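Local coordinates for protein beta-Lactamase/D-Alanine Carboxypeptidase (Pseudomonas syringae pv. tomato, PDB 5EVI) that probably hydrolyses beta-lactams to substituted beta-amino acids as a class C serine beta-lactamase, and so would confer antibiotic resistance, at residues A255-R260 against L308-T313; L113-A118 against I261-V266. One frame throughout, in Å; residues are numbered along the deposited sequence.

Contact 1 of 2, residues A255-R260 against L308-T313; sequences ALSDTR and LAAQPT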
loop_
_atom_site.group_PDB
_atom_site.type_symbol
_atom_site.label_atom_id
_atom_site.label_comp_id
_atom_site.label_asym_id
_atom_site.label_seq_id
_atom_site.Cartn_x
_atom_site.Cartn_y
_atom_site.Cartn_z
ATOM N N ALA D 255 8.092 1.208 14.030
ATOM C CA ALA D 255 6.931 0.747 13.224
ATOM C C ALA D 255 7.108 0.996 11.750
ATOM O O ALA D 255 6.881 0.096 10.949
ATOM C CB ALA D 255 5.628 1.381 13.697
ATOM N N LEU D 256 7.494 2.211 11.373
ATOM C CA LEU D 256 7.715 2.506 9.953
ATOM C C LEU D 256 8.843 1.642 9.364
ATOM O O LEU D 256 8.705 1.123 8.266
ATOM C CB LEU D 256 8.037 3.990 9.744
ATOM C CG LEU D 256 6.943 4.984 10.167
ATOM C CD1 LEU D 256 7.565 6.306 10.610
ATOM C CD2 LEU D 256 5.907 5.196 9.077
ATOM N N SER D 257 9.947 1.498 10.103
ATOM C CA SER D 257 11.133 0.782 9.622
ATOM C C SER D 257 10.872 -0.725 9.474
ATOM O O SER D 257 11.279 -1.353 8.474
ATOM C CB SER D 257 12.297 1.025 10.585
ATOM O OG SER D 257 13.471 0.403 10.121
ATOM N N ASP D 258 10.171 -1.305 10.454
ATOM C CA ASP D 258 9.930 -2.771 10.456
ATOM C C ASP D 258 9.034 -3.274 9.306
ATOM O O ASP D 258 9.159 -4.438 8.884
ATOM C CB ASP D 258 9.398 -3.268 11.818
ATOM C CG ASP D 258 10.424 -3.102 12.965
ATOM O OD1 ASP D 258 11.598 -2.766 12.665
ATOM O OD2 ASP D 258 10.055 -3.297 14.163
ATOM N N THR D 259 8.157 -2.421 8.774
ATOM C CA THR D 259 7.391 -2.787 7.575
ATOM C C THR D 259 8.284 -2.991 6.339
ATOM O O THR D 259 7.900 -3.738 5.473
ATOM C CB THR D 259 6.254 -1.800 7.216
ATOM O OG1 THR D 259 6.803 -0.514 6.878
ATOM C CG2 THR D 259 5.237 -1.664 8.373
ATOM N N ARG D 260 9.455 -2.344 6.269
ATOM C CA ARG D 260 10.414 -2.509 5.127
ATOM C C ARG D 260 11.501 -3.562 5.369
ATOM O O ARG D 260 12.526 -3.585 4.698
ATOM C CB ARG D 260 11.023 -1.165 4.705
ATOM C CG ARG D 260 10.000 -0.073 4.401
ATOM C CD ARG D 260 10.612 1.296 4.064
ATOM N NE ARG D 260 11.802 1.655 4.840
ATOM C CZ ARG D 260 11.835 2.326 5.990
ATOM N NH1 ARG D 260 10.719 2.771 6.598
ATOM N NH2 ARG D 260 13.022 2.550 6.566
ATOM N N LEU D 308 15.966 -9.667 6.284
ATOM C CA LEU D 308 16.922 -8.645 5.891
ATOM C C LEU D 308 16.436 -7.308 6.447
ATOM O O LEU D 308 15.259 -6.961 6.304
ATOM C CB LEU D 308 17.072 -8.596 4.358
ATOM C CG LEU D 308 18.438 -8.191 3.781
ATOM C CD1 LEU D 308 19.515 -9.231 4.072
ATOM C CD2 LEU D 308 18.314 -7.962 2.280
ATOM N N ALA D 309 17.341 -6.577 7.097
ATOM C CA ALA D 309 17.039 -5.261 7.680
ATOM C C ALA D 309 16.595 -4.282 6.593
ATOM O O ALA D 309 16.868 -4.509 5.419
ATOM C CB ALA D 309 18.268 -4.717 8.397
ATOM N N ALA D 310 15.905 -3.209 6.983
ATOM C CA ALA D 310 15.531 -2.147 6.034
ATOM C C ALA D 310 16.764 -1.770 5.216
ATOM O O ALA D 310 17.855 -1.565 5.785
ATOM C CB ALA D 310 14.976 -0.928 6.758
ATOM N N GLN D 311 16.602 -1.751 3.896
ATOM C CA GLN D 311 17.702 -1.494 2.966
ATOM C C GLN D 311 17.592 -0.065 2.432
ATOM O O GLN D 311 16.726 0.217 1.591
ATOM C CB GLN D 311 17.678 -2.507 1.817
ATOM C CG GLN D 311 18.007 -3.944 2.232
ATOM C CD GLN D 311 19.331 -4.057 2.974
ATOM O OE1 GLN D 311 19.417 -4.654 4.058
ATOM N NE2 GLN D 311 20.362 -3.442 2.414
ATOM N N PRO D 312 18.469 0.851 2.916
ATOM C CA PRO D 312 18.348 2.246 2.464
ATOM C C PRO D 312 18.467 2.503 0.955
ATOM O O PRO D 312 17.922 3.506 0.457
ATOM C CB PRO D 312 19.500 2.945 3.205
ATOM C CG PRO D 312 19.680 2.151 4.438
ATOM C CD PRO D 312 19.476 0.733 3.990
ATOM N N THR D 313 19.187 1.646 0.246
ATOM C CA THR D 313 19.442 1.836 -1.183
ATOM C C THR D 313 18.358 1.212 -2.088
ATOM O O THR D 313 18.410 1.392 -3.301
ATOM C CB THR D 313 20.809 1.229 -1.571
ATOM O OG1 THR D 313 20.874 -0.121 -1.098
ATOM C CG2 THR D 313 21.945 2.021 -0.978
HETATM O O HOH W 1 13.955 1.079 2.975
HETATM O O HOH W 2 13.957 -1.685 2.977
HETATM O O HOH W 3 14.764 -5.399 3.592
#
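The R260 guanidinium meets the methyl of A310 obliquely, with NH2 4.0 Å from A310 CB, and takes water 1 at its edge, in its own plane. That water accepts from R260 NE at 2.9 Å and donates to Q311 O at 3.2 Å, linking the flat group to the loop backbone. The side chain bends at chi3 (-38°), which folds the guanidinium back beside helix 250-258, where N242 OD1 binds NH1. The methyl of A310 points at the helix end and also meets the hydroxyl of S257; with OG anti to the S257 nitrogen (chi1 -177°), the hydroxyl is carried to 3.9 Å from A310 CB, a van der Waals contact. The backbones approach most closely at R260 and A310. The carbonyl of R260 receives a CA-H...O contact from A310, 3.6 Å from O to CA with 158° at the hydrogen. Water 2 donates to the same R260 O at 2.9 Å and accepts from Q311 N at 2.8 Å. Water 3 lies between R260 O and A309 O, and Q277 NE2 adds a weak hydrogen bond to R260 O. On the other side of the helix end, T259 OG1 donates to L256 O. The contact thus joins the C-terminal end of helix 250-258 to the loop between strands 299-308 and 315-321 by water bridges and one small methyl: a hydrated surface seam whose conventional polar links between the two segments run through water.

Contact 2 of 2, residues L113-A118 against I261-V266; sequences LGTHTA and IGYFKV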
loop_
_atom_site.group_PDB
_atom_site.type_symbol
_atom_site.label_atom_id
_atom_site.label_comp_id
_atom_site.label_asym_id
_atom_site.label_seq_id
_atom_site.Cartn_x
_atom_site.Cartn_y
_atom_site.Cartn_z
ATOM N N LEU D 113 0.884 -13.080 6.917
ATOM C CA LEU D 113 -0.311 -12.390 6.425
ATOM C C LEU D 113 0.004 -11.043 5.786
ATOM O O LEU D 113 -0.822 -10.517 5.053
ATOM C CB LEU D 113 -1.287 -12.130 7.571
ATOM C CG LEU D 113 -1.862 -13.312 8.363
ATOM C CD1 LEU D 113 -2.481 -12.797 9.646
ATOM C CD2 LEU D 113 -2.898 -14.060 7.542
ATOM N N GLY D 114 1.121 -10.435 6.181
ATOM C CA GLY D 114 1.647 -9.245 5.519
ATOM C C GLY D 114 2.585 -9.512 4.360
ATOM O O GLY D 114 2.895 -8.594 3.597
ATOM N N THR D 115 3.072 -10.743 4.226
ATOM C CA THR D 115 3.957 -11.099 3.126
ATOM C C THR D 115 3.311 -11.983 2.035
ATOM O O THR D 115 3.966 -12.350 1.064
ATOM C CB THR D 115 5.194 -11.804 3.686
ATOM O OG1 THR D 115 4.773 -13.014 4.316
ATOM C CG2 THR D 115 5.894 -10.928 4.689
ATOM N N HIS D 116 2.034 -12.330 2.202
ATOM C CA HIS D 116 1.277 -13.177 1.224
ATOM C C HIS D 116 1.754 -14.651 1.090
ATOM O O HIS D 116 1.499 -15.271 0.053
ATOM C CB HIS D 116 1.230 -12.525 -0.176
ATOM C CG HIS D 116 0.983 -11.045 -0.159
ATOM N ND1 HIS D 116 1.968 -10.123 -0.435
ATOM C CD2 HIS D 116 -0.138 -10.331 0.094
ATOM C CE1 HIS D 116 1.465 -8.903 -0.328
ATOM N NE2 HIS D 116 0.196 -8.999 0.009
ATOM N N THR D 117 2.413 -15.201 2.122
ATOM C CA THR D 117 3.019 -16.536 2.051
ATOM C C THR D 117 2.432 -17.542 3.066
ATOM O O THR D 117 3.078 -18.543 3.371
ATOM C CB THR D 117 4.552 -16.446 2.262
ATOM O OG1 THR D 117 4.809 -15.909 3.554
ATOM C CG2 THR D 117 5.221 -15.561 1.190
ATOM N N ALA D 118 1.211 -17.284 3.548
ATOM C CA ALA D 118 0.535 -18.145 4.537
ATOM C C ALA D 118 0.361 -19.569 4.034
ATOM O O ALA D 118 0.768 -20.534 4.692
ATOM C CB ALA D 118 -0.834 -17.571 4.899
ATOM N N ILE D 261 11.288 -4.412 6.375
ATOM C CA ILE D 261 12.031 -5.665 6.521
ATOM C C ILE D 261 11.679 -6.677 5.404
ATOM O O ILE D 261 10.512 -6.987 5.166
ATOM C CB ILE D 261 11.806 -6.257 7.930
ATOM C CG1 ILE D 261 12.493 -5.364 8.974
ATOM C CG2 ILE D 261 12.298 -7.703 8.040
ATOM C CD1 ILE D 261 12.099 -5.698 10.408
ATOM N N GLY D 262 12.720 -7.227 4.779
ATOM C CA GLY D 262 12.571 -8.155 3.669
ATOM C C GLY D 262 12.501 -9.582 4.163
ATOM O O GLY D 262 13.470 -10.098 4.761
ATOM N N TYR D 263 11.378 -10.234 3.899
ATOM C CA TYR D 263 11.146 -11.599 4.408
ATOM C C TYR D 263 11.375 -12.672 3.344
ATOM O O TYR D 263 11.846 -13.756 3.669
ATOM C CB TYR D 263 9.734 -11.712 4.951
ATOM C CG TYR D 263 9.459 -10.985 6.231
ATOM C CD1 TYR D 263 9.781 -11.554 7.462
ATOM C CD2 TYR D 263 8.812 -9.741 6.226
ATOM C CE1 TYR D 263 9.497 -10.889 8.650
ATOM C CE2 TYR D 263 8.513 -9.071 7.402
ATOM C CZ TYR D 263 8.863 -9.642 8.611
ATOM O OH TYR D 263 8.575 -9.011 9.781
ATOM N N PHE D 264 11.039 -12.387 2.079
ATOM C CA PHE D 264 11.186 -13.383 0.998
ATOM C C PHE D 264 11.765 -12.798 -0.298
ATOM O O PHE D 264 11.554 -11.622 -0.612
ATOM C CB PHE D 264 9.820 -14.019 0.707
ATOM C CG PHE D 264 9.189 -14.663 1.902
ATOM C CD1 PHE D 264 9.499 -15.983 2.241
ATOM C CD2 PHE D 264 8.284 -13.973 2.685
ATOM C CE1 PHE D 264 8.931 -16.584 3.349
ATOM C CE2 PHE D 264 7.706 -14.567 3.796
ATOM C CZ PHE D 264 8.026 -15.879 4.127
ATOM N N LYS D 265 12.510 -13.624 -1.037
ATOM C CA LYS D 265 12.859 -13.336 -2.430
ATOM C C LYS D 265 11.797 -14.010 -3.297
ATOM O O LYS D 265 11.535 -15.209 -3.115
ATOM C CB LYS D 265 14.256 -13.877 -2.785
ATOM C CG LYS D 265 15.422 -12.986 -2.351
ATOM C CD LYS D 265 16.001 -12.178 -3.512
ATOM C CE LYS D 265 16.552 -10.831 -3.085
ATOM N NZ LYS D 265 17.443 -10.824 -1.898
ATOM N N VAL D 266 11.186 -13.244 -4.208
ATOM C CA VAL D 266 10.095 -13.734 -5.095
ATOM C C VAL D 266 10.423 -13.270 -6.508
ATOM O O VAL D 266 10.091 -12.150 -6.887
ATOM C CB VAL D 266 8.700 -13.206 -4.663
ATOM C CG1 VAL D 266 7.588 -13.851 -5.490
ATOM C CG2 VAL D 266 8.450 -13.478 -3.184
#
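T117 and F264 reach for each other from opposite directions, and the threonine methyl settles over one face of the phenyl ring: CG2 stands 3.9 Å from the ring centroid, 17° off the normal, a CH-pi contact. T115 comes in at about a right angle to F264, its OG1 near the ring plane at the edge, 3.4 Å from CE2. T117 OG1 is closer still, 3.2 Å from the same CE2 and 3.3 Å from CZ of F264, so both hydroxyls lie on the same side of CE2. These are joined by a hydrogen bond of 3.0 Å between T115 OG1 and T117 OG1. H112 ND1 also bonds T117 OG1, fixing that hydroxyl in the buried interface. With T115 OG1 set between its backbone nitrogen and carbonyl carbon (chi1 63°), CG2 falls anti to the carbonyl carbon, where it meets the Y263 ring obliquely, 3.5 Å from CD2. Both aromatic residues can turn toward the threonines because Y263 and F264 share Q271 as partner in a classic beta bulge. F111, just before helix 112-115, packs on both rings, while A303 of strand 299-308 and R152 of strand 151-152 touch F264 and T117 respectively.

The two contacts, whose centres are 13 Å apart, are joined directly along the chain: R260 of contact 1 is followed by I261 of contact 2, where helix 250-258 gives way to strand 262-266. They meet again across the sheet, where L308 N probably bonds to G262 O at 3.0 Å and L308 O packs 3.5 Å from I261 CG2. Contact 1 is solvent-bridged at the surface; contact 2 is buried. Both adjoin elements of the probable active site: H116 of contact 2 meets the ring of Y154, which fits the tyrosine of the YxN motif, and 308-313 leads into strand 315-321, which carries K318 of a probable K(T/S)G-type motif.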